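Local structure of phosphoglycerate kinase (Coxiella burnetii, 4NG4) at residues 204-209 with 246-250; 212-216 with 256-260; 141-147 with 165-171. The protein catalyses the reversible transfer of a phosphoryl group between ATP and (2R)-3-phosphoglycerate, a step of glycolysis, working as a monomer. All coordinates share one frame; numbering follows the deposited sequence.

Contact 1: 204-209 with 246-250. With ADP (adenosine-5'-diphosphate), chain E.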
loop_
_atom_site.group_PDB
_atom_site.type_symbol
_atom_site.label_atom_id
_atom_site.label_comp_id
_atom_site.label_asym_id
_atom_site.label_seq_id
_atom_site.Cartn_x
_atom_site.Cartn_y
_atom_site.Cartn_z
ATOM N N LYS A 204 -2.294 -10.807 12.682
ATOM C CA LYS A 204 -1.013 -11.256 13.203
ATOM C C LYS A 204 -0.125 -10.096 13.592
ATOM O O LYS A 204 0.062 -9.176 12.787
ATOM C CB LYS A 204 -0.257 -12.042 12.125
ATOM C CG LYS A 204 -0.884 -13.351 11.692
ATOM C CD LYS A 204 -0.199 -13.906 10.460
ATOM C CE LYS A 204 -0.875 -15.180 10.000
ATOM N NZ LYS A 204 -0.453 -15.538 8.641
ATOM N N VAL A 205 0.432 -10.167 14.807
ATOM C CA VAL A 205 1.553 -9.307 15.255
ATOM C C VAL A 205 2.755 -9.454 14.341
ATOM O O VAL A 205 3.389 -8.471 13.975
ATOM C CB VAL A 205 2.052 -9.708 16.677
ATOM C CG1 VAL A 205 3.415 -9.059 16.997
ATOM C CG2 VAL A 205 1.033 -9.354 17.713
ATOM N N SER A 206 3.032 -10.707 13.990
ATOM C CA SER A 206 4.252 -11.115 13.298
ATOM C C SER A 206 4.390 -10.556 11.897
ATOM O O SER A 206 5.470 -10.553 11.349
ATOM C CB SER A 206 4.290 -12.634 13.214
ATOM O OG SER A 206 3.206 -13.120 12.450
ATOM N N THR A 207 3.291 -10.110 11.305
ATOM C CA THR A 207 3.347 -9.517 9.979
ATOM C C THR A 207 3.382 -8.005 10.049
ATOM O O THR A 207 3.554 -7.359 9.015
ATOM C CB THR A 207 2.122 -9.893 9.171
ATOM O OG1 THR A 207 0.973 -9.625 9.959
ATOM C CG2 THR A 207 2.130 -11.360 8.822
ATOM N N LYS A 208 3.225 -7.441 11.249
ATOM C CA LYS A 208 3.150 -5.987 11.402
ATOM C C LYS A 208 4.034 -5.377 12.500
ATOM O O LYS A 208 3.937 -4.176 12.799
ATOM C CB LYS A 208 1.676 -5.587 11.573
ATOM C CG LYS A 208 0.867 -5.962 10.337
ATOM C CD LYS A 208 -0.355 -5.110 10.109
ATOM C CE LYS A 208 -0.833 -5.306 8.664
ATOM N NZ LYS A 208 -2.145 -4.681 8.376
ATOM N N ILE A 209 4.926 -6.191 13.056
ATOM C CA ILE A 209 5.782 -5.786 14.146
ATOM C C ILE A 209 6.801 -4.749 13.700
ATOM O O ILE A 209 7.171 -3.856 14.466
ATOM C CB ILE A 209 6.514 -7.001 14.732
ATOM C CG1 ILE A 209 7.093 -6.671 16.121
ATOM C CG2 ILE A 209 7.608 -7.493 13.778
ATOM C CD1 ILE A 209 6.047 -6.381 17.155
ATOM N N GLU A 246 -1.037 -14.871 18.658
ATOM C CA GLU A 246 0.218 -15.518 18.331
ATOM C C GLU A 246 1.019 -15.620 19.605
ATOM O O GLU A 246 1.673 -14.652 20.000
ATOM C CB GLU A 246 0.974 -14.735 17.253
ATOM C CG GLU A 246 0.402 -14.919 15.868
ATOM C CD GLU A 246 1.228 -14.265 14.775
ATOM O OE1 GLU A 246 1.445 -13.034 14.851
ATOM O OE2 GLU A 246 1.628 -14.982 13.820
ATOM N N ASN A 247 0.939 -16.784 20.257
ATOM C CA ASN A 247 1.681 -17.054 21.493
ATOM C C ASN A 247 3.167 -16.819 21.341
ATOM O O ASN A 247 3.841 -16.398 22.280
ATOM C CB ASN A 247 1.485 -18.507 21.942
ATOM C CG ASN A 247 0.208 -18.731 22.749
ATOM O OD1 ASN A 247 -0.787 -18.028 22.588
ATOM N ND2 ASN A 247 0.238 -19.718 23.620
ATOM N N GLU A 248 3.696 -17.106 20.164
ATOM C CA GLU A 248 5.139 -17.033 19.972
ATOM C C GLU A 248 5.680 -15.614 19.944
ATOM O O GLU A 248 6.898 -15.417 19.956
ATOM C CB GLU A 248 5.566 -17.839 18.741
ATOM C CG GLU A 248 5.991 -19.266 19.127
ATOM C CD GLU A 248 5.921 -20.240 17.992
ATOM O OE1 GLU A 248 5.754 -19.802 16.845
ATOM O OE2 GLU A 248 6.038 -21.452 18.249
ATOM N N TRP A 249 4.773 -14.638 19.951
ATOM C CA TRP A 249 5.135 -13.223 19.900
ATOM C C TRP A 249 4.677 -12.467 21.151
ATOM O O TRP A 249 4.689 -11.238 21.171
ATOM C CB TRP A 249 4.534 -12.587 18.634
ATOM C CG TRP A 249 5.185 -13.071 17.381
ATOM C CD1 TRP A 249 4.932 -14.228 16.714
ATOM C CD2 TRP A 249 6.220 -12.410 16.652
ATOM N NE1 TRP A 249 5.750 -14.333 15.612
ATOM C CE2 TRP A 249 6.548 -13.227 15.553
ATOM C CE3 TRP A 249 6.896 -11.204 16.821
ATOM C CZ2 TRP A 249 7.509 -12.873 14.631
ATOM C CZ3 TRP A 249 7.854 -10.858 15.912
ATOM C CH2 TRP A 249 8.156 -11.688 14.826
ATOM N N LEU A 250 4.304 -13.197 22.201
ATOM C CA LEU A 250 3.893 -12.567 23.457
ATOM C C LEU A 250 5.047 -11.782 24.087
ATOM O O LEU A 250 4.856 -10.670 24.564
ATOM C CB LEU A 250 3.368 -13.606 24.443
ATOM C CG LEU A 250 2.160 -14.406 23.941
ATOM C CD1 LEU A 250 1.829 -15.578 24.905
ATOM C CD2 LEU A 250 0.954 -13.500 23.665
HETATM P PB ADP E . -5.216 -5.199 5.961
HETATM O O1B ADP E . -6.400 -4.267 5.885
HETATM O O2B ADP E . -5.181 -6.216 4.838
HETATM O O3B ADP E . -3.899 -4.508 6.224
HETATM P PA ADP E . -4.657 -7.313 7.819
HETATM O O1A ADP E . -4.100 -8.044 6.622
HETATM O O2A ADP E . -3.687 -6.866 8.881
HETATM O O3A ADP E . -5.498 -6.017 7.331
HETATM O "O5'" ADP E . -5.757 -8.305 8.478
HETATM C "C5'" ADP E . -7.159 -8.003 8.502
HETATM C "C4'" ADP E . -7.985 -9.280 8.454
HETATM O "O4'" ADP E . -7.880 -9.962 9.710
HETATM C "C3'" ADP E . -9.466 -8.997 8.192
HETATM O "O3'" ADP E . -9.910 -9.653 6.995
HETATM C "C2'" ADP E . -10.198 -9.479 9.440
HETATM O "O2'" ADP E . -11.368 -10.246 9.143
HETATM C "C1'" ADP E . -9.176 -10.312 10.216
HETATM N N9 ADP E . -9.298 -10.089 11.694
HETATM C C8 ADP E . -9.146 -8.915 12.354
HETATM N N7 ADP E . -9.343 -9.092 13.687
HETATM C C5 ADP E . -9.624 -10.393 13.904
HETATM C C6 ADP E . -9.930 -11.252 15.075
HETATM N N6 ADP E . -9.984 -10.749 16.333
HETATM N N1 ADP E . -10.153 -12.571 14.840
HETATM C C2 ADP E . -10.114 -13.122 13.603
HETATM N N3 ADP E . -9.845 -12.396 12.501
HETATM C C4 ADP E . -9.596 -11.053 12.583
#

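Contact 2: 212-216 with 256-260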
loop_
_atom_site.group_PDB
_atom_site.type_symbol
_atom_site.label_atom_id
_atom_site.label_comp_id
_atom_site.label_asym_id
_atom_site.label_seq_id
_atom_site.Cartn_x
_atom_site.Cartn_y
_atom_site.Cartn_z
ATOM N N LEU A 212 5.014 -1.436 13.490
ATOM C CA LEU A 212 4.859 -0.894 14.831
ATOM C C LEU A 212 6.154 -0.235 15.315
ATOM O O LEU A 212 6.113 0.841 15.932
ATOM C CB LEU A 212 4.404 -2.001 15.781
ATOM C CG LEU A 212 3.046 -2.626 15.411
ATOM C CD1 LEU A 212 2.710 -3.836 16.270
ATOM C CD2 LEU A 212 1.927 -1.564 15.485
ATOM N N GLU A 213 7.299 -0.845 14.999
ATOM C CA GLU A 213 8.591 -0.355 15.491
ATOM C C GLU A 213 8.928 1.014 14.936
ATOM O O GLU A 213 9.391 1.898 15.673
ATOM C CB GLU A 213 9.717 -1.347 15.176
ATOM C CG GLU A 213 10.056 -2.260 16.351
ATOM C CD GLU A 213 10.653 -3.601 15.929
ATOM O OE1 GLU A 213 10.721 -4.510 16.798
ATOM O OE2 GLU A 213 11.031 -3.747 14.742
ATOM N N ASN A 214 8.687 1.189 13.641
ATOM C CA ASN A 214 9.004 2.448 12.971
ATOM C C ASN A 214 8.046 3.544 13.422
ATOM O O ASN A 214 8.467 4.664 13.665
ATOM C CB ASN A 214 8.956 2.272 11.442
ATOM C CG ASN A 214 9.541 3.476 10.670
ATOM O OD1 ASN A 214 10.680 3.878 10.881
ATOM N ND2 ASN A 214 8.761 4.017 9.752
ATOM N N LEU A 215 6.762 3.208 13.543
ATOM C CA LEU A 215 5.745 4.188 13.948
ATOM C C LEU A 215 5.906 4.614 15.418
ATOM O O LEU A 215 5.578 5.736 15.783
ATOM C CB LEU A 215 4.324 3.654 13.688
ATOM C CG LEU A 215 3.982 3.342 12.226
ATOM C CD1 LEU A 215 2.641 2.607 12.100
ATOM C CD2 LEU A 215 4.007 4.610 11.375
ATOM N N LEU A 216 6.432 3.719 16.248
ATOM C CA LEU A 216 6.649 4.024 17.648
ATOM C C LEU A 216 7.526 5.235 17.818
ATOM O O LEU A 216 7.283 6.045 18.689
ATOM C CB LEU A 216 7.290 2.847 18.357
ATOM C CG LEU A 216 7.211 2.920 19.879
ATOM C CD1 LEU A 216 5.805 2.510 20.333
ATOM C CD2 LEU A 216 8.266 2.011 20.474
ATOM N N PHE A 256 7.367 -4.589 23.388
ATOM C CA PHE A 256 6.918 -3.427 22.629
ATOM C C PHE A 256 6.051 -2.513 23.502
ATOM O O PHE A 256 6.168 -1.288 23.440
ATOM C CB PHE A 256 6.154 -3.845 21.379
ATOM C CG PHE A 256 5.703 -2.689 20.557
ATOM C CD1 PHE A 256 4.523 -2.034 20.852
ATOM C CD2 PHE A 256 6.480 -2.218 19.526
ATOM C CE1 PHE A 256 4.114 -0.947 20.106
ATOM C CE2 PHE A 256 6.088 -1.132 18.794
ATOM C CZ PHE A 256 4.900 -0.490 19.083
ATOM N N TRP A 257 5.194 -3.120 24.321
ATOM C CA TRP A 257 4.372 -2.370 25.284
ATOM C C TRP A 257 5.262 -1.523 26.177
ATOM O O TRP A 257 4.953 -0.367 26.440
ATOM C CB TRP A 257 3.491 -3.296 26.163
ATOM C CG TRP A 257 2.482 -2.489 26.964
ATOM C CD1 TRP A 257 1.234 -2.075 26.558
ATOM C CD2 TRP A 257 2.664 -1.962 28.272
ATOM N NE1 TRP A 257 0.634 -1.332 27.539
ATOM C CE2 TRP A 257 1.491 -1.242 28.602
ATOM C CE3 TRP A 257 3.705 -2.020 29.197
ATOM C CZ2 TRP A 257 1.325 -0.607 29.830
ATOM C CZ3 TRP A 257 3.543 -1.388 30.413
ATOM C CH2 TRP A 257 2.356 -0.695 30.723
ATOM N N GLU A 258 6.362 -2.113 26.644
ATOM C CA GLU A 258 7.274 -1.422 27.555
ATOM C C GLU A 258 8.015 -0.271 26.864
ATOM O O GLU A 258 8.091 0.822 27.400
ATOM C CB GLU A 258 8.256 -2.415 28.165
ATOM C CG GLU A 258 7.570 -3.399 29.110
ATOM C CD GLU A 258 8.511 -4.470 29.661
ATOM O OE1 GLU A 258 9.732 -4.430 29.337
ATOM O OE2 GLU A 258 8.018 -5.349 30.419
ATOM N N LYS A 259 8.531 -0.523 25.665
ATOM C CA LYS A 259 9.146 0.515 24.849
ATOM C C LYS A 259 8.217 1.704 24.705
ATOM O O LYS A 259 8.654 2.857 24.755
ATOM C CB LYS A 259 9.452 -0.013 23.446
ATOM C CG LYS A 259 10.800 -0.739 23.271
ATOM C CD LYS A 259 10.658 -1.858 22.222
ATOM C CE LYS A 259 11.812 -1.976 21.256
ATOM N NZ LYS A 259 11.335 -2.628 20.010
ATOM N N ALA A 260 6.936 1.418 24.498
ATOM C CA ALA A 260 5.937 2.469 24.375
ATOM C C ALA A 260 5.842 3.267 25.665
ATOM O O ALA A 260 5.807 4.499 25.643
ATOM C CB ALA A 260 4.600 1.885 24.008
#

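Contact 3: 141-147 with 165-171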
loop_
_atom_site.group_PDB
_atom_site.type_symbol
_atom_site.label_atom_id
_atom_site.label_comp_id
_atom_site.label_asym_id
_atom_site.label_seq_id
_atom_site.Cartn_x
_atom_site.Cartn_y
_atom_site.Cartn_z
ATOM N N ALA A 141 18.279 0.514 -20.555
ATOM C CA ALA A 141 18.812 1.872 -20.398
ATOM C C ALA A 141 19.327 2.444 -21.715
ATOM O O ALA A 141 19.330 3.661 -21.915
ATOM C CB ALA A 141 19.919 1.882 -19.369
ATOM N N GLU A 142 19.777 1.548 -22.589
ATOM C CA GLU A 142 20.191 1.880 -23.957
ATOM C C GLU A 142 19.032 2.502 -24.742
ATOM O O GLU A 142 19.224 3.468 -25.480
ATOM C CB GLU A 142 20.665 0.599 -24.668
ATOM C CG GLU A 142 21.782 0.772 -25.678
ATOM C CD GLU A 142 23.115 1.143 -25.042
ATOM O OE1 GLU A 142 23.207 1.188 -23.795
ATOM O OE2 GLU A 142 24.077 1.399 -25.795
ATOM N N LEU A 143 17.831 1.953 -24.551
ATOM C CA LEU A 143 16.645 2.301 -25.351
ATOM C C LEU A 143 16.016 3.676 -25.057
ATOM O O LEU A 143 15.063 4.069 -25.738
ATOM C CB LEU A 143 15.561 1.214 -25.187
ATOM C CG LEU A 143 15.914 -0.222 -25.599
ATOM C CD1 LEU A 143 14.930 -1.201 -24.972
ATOM C CD2 LEU A 143 15.945 -0.387 -27.116
ATOM N N CYS A 144 16.530 4.415 -24.075
ATOM C CA CYS A 144 15.903 5.688 -23.712
ATOM C C CYS A 144 16.880 6.773 -23.247
ATOM O O CYS A 144 17.964 6.489 -22.732
ATOM C CB CYS A 144 14.855 5.450 -22.623
ATOM S SG CYS A 144 15.565 5.407 -20.978
ATOM N N ASP A 145 16.462 8.022 -23.438
ATOM C CA ASP A 145 17.171 9.181 -22.901
ATOM C C ASP A 145 16.844 9.338 -21.420
ATOM O O ASP A 145 17.743 9.520 -20.600
ATOM C CB ASP A 145 16.751 10.458 -23.627
ATOM C CG ASP A 145 17.144 10.461 -25.080
ATOM O OD1 ASP A 145 18.361 10.457 -25.357
ATOM O OD2 ASP A 145 16.234 10.486 -25.940
ATOM N N ILE A 146 15.550 9.284 -21.095
ATOM C CA ILE A 146 15.072 9.461 -19.724
ATOM C C ILE A 146 14.214 8.283 -19.273
ATOM O O ILE A 146 13.384 7.781 -20.039
ATOM C CB ILE A 146 14.231 10.750 -19.571
ATOM C CG1 ILE A 146 15.030 11.985 -20.000
ATOM C CG2 ILE A 146 13.765 10.912 -18.127
ATOM C CD1 ILE A 146 14.195 13.227 -20.067
ATOM N N PHE A 147 14.419 7.853 -18.026
ATOM C CA PHE A 147 13.570 6.844 -17.395
ATOM C C PHE A 147 12.741 7.479 -16.294
ATOM O O PHE A 147 13.281 8.190 -15.449
ATOM C CB PHE A 147 14.413 5.715 -16.806
ATOM C CG PHE A 147 13.605 4.666 -16.086
ATOM C CD1 PHE A 147 12.621 3.953 -16.756
ATOM C CD2 PHE A 147 13.823 4.395 -14.741
ATOM C CE1 PHE A 147 11.879 2.986 -16.116
ATOM C CE2 PHE A 147 13.075 3.433 -14.087
ATOM C CZ PHE A 147 12.102 2.725 -14.779
ATOM N N VAL A 165 17.234 -0.741 -14.454
ATOM C CA VAL A 165 17.199 0.224 -15.547
ATOM C C VAL A 165 17.531 1.630 -15.052
ATOM O O VAL A 165 18.323 2.339 -15.694
ATOM C CB VAL A 165 15.852 0.225 -16.309
ATOM C CG1 VAL A 165 14.686 0.521 -15.396
ATOM C CG2 VAL A 165 15.900 1.228 -17.441
ATOM N N ALA A 166 16.960 2.014 -13.908
ATOM C CA ALA A 166 17.219 3.332 -13.312
ATOM C C ALA A 166 18.674 3.495 -12.862
ATOM O O ALA A 166 19.196 4.613 -12.838
ATOM C CB ALA A 166 16.279 3.600 -12.141
ATOM N N ALA A 167 19.322 2.384 -12.511
ATOM C CA ALA A 167 20.722 2.412 -12.118
ATOM C C ALA A 167 21.625 2.870 -13.264
ATOM O O ALA A 167 22.609 3.579 -13.025
ATOM C CB ALA A 167 21.161 1.050 -11.608
ATOM N N TYR A 168 21.275 2.485 -14.498
ATOM C CA TYR A 168 22.131 2.725 -15.684
ATOM C C TYR A 168 21.532 3.631 -16.786
ATOM O O TYR A 168 22.086 3.709 -17.883
ATOM C CB TYR A 168 22.516 1.377 -16.321
ATOM C CG TYR A 168 23.167 0.395 -15.372
ATOM C CD1 TYR A 168 24.497 0.554 -14.982
ATOM C CD2 TYR A 168 22.455 -0.694 -14.865
ATOM C CE1 TYR A 168 25.110 -0.339 -14.110
ATOM C CE2 TYR A 168 23.057 -1.602 -13.982
ATOM C CZ TYR A 168 24.391 -1.414 -13.614
ATOM O OH TYR A 168 25.011 -2.293 -12.752
ATOM N N ALA A 169 20.410 4.295 -16.508
ATOM C CA ALA A 169 19.760 5.167 -17.496
ATOM C C ALA A 169 20.360 6.573 -17.452
ATOM O O ALA A 169 20.554 7.123 -16.367
ATOM C CB ALA A 169 18.266 5.226 -17.252
ATOM N N LYS A 170 20.644 7.142 -18.631
ATOM C CA LYS A 170 21.217 8.504 -18.781
ATOM C C LYS A 170 20.659 9.504 -17.781
ATOM O O LYS A 170 21.404 10.225 -17.131
ATOM C CB LYS A 170 20.935 9.047 -20.191
ATOM C CG LYS A 170 22.030 8.784 -21.231
ATOM C CD LYS A 170 21.449 8.412 -22.603
ATOM C CE LYS A 170 20.999 6.938 -22.622
ATOM N NZ LYS A 170 20.429 6.500 -23.937
ATOM N N LEU A 171 19.335 9.517 -17.662
ATOM C CA LEU A 171 18.617 10.434 -16.789
ATOM C C LEU A 171 17.458 9.655 -16.149
ATOM O O LEU A 171 16.659 9.042 -16.856
ATOM C CB LEU A 171 18.126 11.621 -17.634
ATOM C CG LEU A 171 18.247 13.062 -17.115
ATOM C CD1 LEU A 171 19.333 13.222 -16.060
ATOM C CD2 LEU A 171 18.489 14.040 -18.273
#

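Contact 1: 204-209 with 246-250
Glu246 turns both carboxylate oxygens onto Ser206. Glu246 OE1 accepts from the backbone N of Ser206 at 2.9 Å in a nearly straight bond (165°), and Glu246 OE2 accepts from Ser206 OG at 2.8 Å; each oxygen offers its syn lone pair, so the two bonds together probably hold the carboxylate's rotation. Ser206 can make both because its OG sits between its own backbone N and carbonyl carbon (chi1 63°), which brings hydroxyl and amide to the same acceptor group. The methylene of Lys204 packs against the carboxylate as well, its CB 3.4 Å from Glu246 OE1, while its amine extends away.

Beside this polar grip lies the indole of Trp249. Ser206 CB sits over one face of the Trp249 indole, 3.6 Å from the centroid of its five-membered ring in a CH-pi contact that is offset toward the rim. Val205 CG1 meets Trp249 CB at 4.0 Å, and Ile209 CG2 approaches Trp249 CZ3 obliquely.

The 204-209 segment is the loop that follows strand 196-202 of the parallel sheet in the nucleotide-binding, Rossmann-like domain of phosphoglycerate kinase, and it leads into helix 209-216. Lys208, at the N-cap position of that helix, reaches ADP with an extended chain: NZ gives hydrogen bonds to O2A of the alpha-phosphate at 2.7 Å and to O3B of the beta-phosphate at 2.8 Å. Gly201 O and Asn323 OD1 also lie in its hydrogen-bonding shell, so four acceptors share its three N-H groups.

Further out, Thr207 OG1 donates to Lys204 O at 3.0 Å, and the turn is closed by Lys208 N donating to Val205 O. Thr231 OG1, on helix 227-235, is hydrogen-bonded to Glu246 N, and its side chain touches Val205.

Contact 2: 212-216 with 256-260
Phe256 and Leu216 reach for each other from opposing sides of the groove between helices 209-216 and 250-263, whose local axes run almost parallel (6°) at 11.2 Å. Both side chains carry CG anti to the backbone N (chi1 -179° in Phe256, -164° in Leu216), which directs them toward the facing helix. The CD1 branch of Leu216 meets Phe256 CZ obliquely and also packs on the methyl of Ala260, 3.9 Å from its CB. Leu216 CD2 lies 3.8 Å from Lys259 CB, so the two methyls share out Ala260 and Lys259 between them.

Leu212, one turn earlier, touches the same outer end of the ring, at CE2 and CZ: its CB is 3.6 Å from Phe256 CE2, while its carbonyl O lies at the ring edge, in the ring plane. That oxygen already accepts the helical bond from Leu216 N. Both helices belong to the nucleotide-binding domain and pack by its sheet, Leu212 touching Val200 of strand 196-202 and, like Phe256, Leu222 of strand 221-226.

At the margin, Lys259 bends at chi2 and chi3 to bring NZ to 3.8 Å from Glu213 OE1. With no hydrogen bond between the segments and this single long salt bridge, cohesion here probably comes chiefly from apolar packing.

Contact 3: 141-147 with 165-171
Val165 CG1 sits over one face of the Phe147 ring, 3.7 Å from the centroid and 21° off the normal, a CH-pi contact displaced toward the rim. The neighbouring methyl of Ala166 approaches CD2 of the same ring obliquely, and Ala169 CB packs on Phe147 CB at 3.9 Å. Phe147 has CG anti to its backbone N (chi1 178°), which carries the ring from the strand out under the helix. This is the packing inside a beta-alpha-beta unit: strand 146-149, helix 160-168 and strand 171-174, the last at the edge of the six-stranded parallel sheet. The neighbouring helix 134-142 joins through Ala141, whose CB lies against the end of helix 160-168, 4.0 Å from Tyr168 CB.

Where the two strands come together, the backbone N of Phe147 donates to Leu171 O at 2.8 Å. The bond from Leu171 N to Asp145 O is weak. Alongside, Ile146 and Leu171 point their side chains the same way, with Ile146 CG1 at 3.9 Å from Leu171 CB. The carboxylate of Asp145 looks instead to strand 26-31, where OD2 accepts from the backbone N of Arg26.

Lys170 folds back over the turn after helix 134-142, its chain bent at chi2 and chi3, and NZ donates to Cys144 O at 2.7 Å from above the carbonyl plane, 51° out of it.

Overall arrangement
Contact 3 comes first along the chain and closes before the others open; it belongs to the domain built on the six-stranded parallel sheet, which holds the predicted substrate-binding residues. Contacts 1 and 2 lie in the other domain, with the five-stranded sheet and ADP, their centres 13 Å apart. Their segments alternate in sequence and involve the same two helices: contact 1 joins the loops that lead into helices 209-216 and 250-263, contact 2 the later turns of those helices. Contact 3 is about 42 Å from contact 1 and 41 Å from contact 2, centre to centre, reflecting the two-lobed build of phosphoglycerate kinase, whose domains bind the two substrates separately.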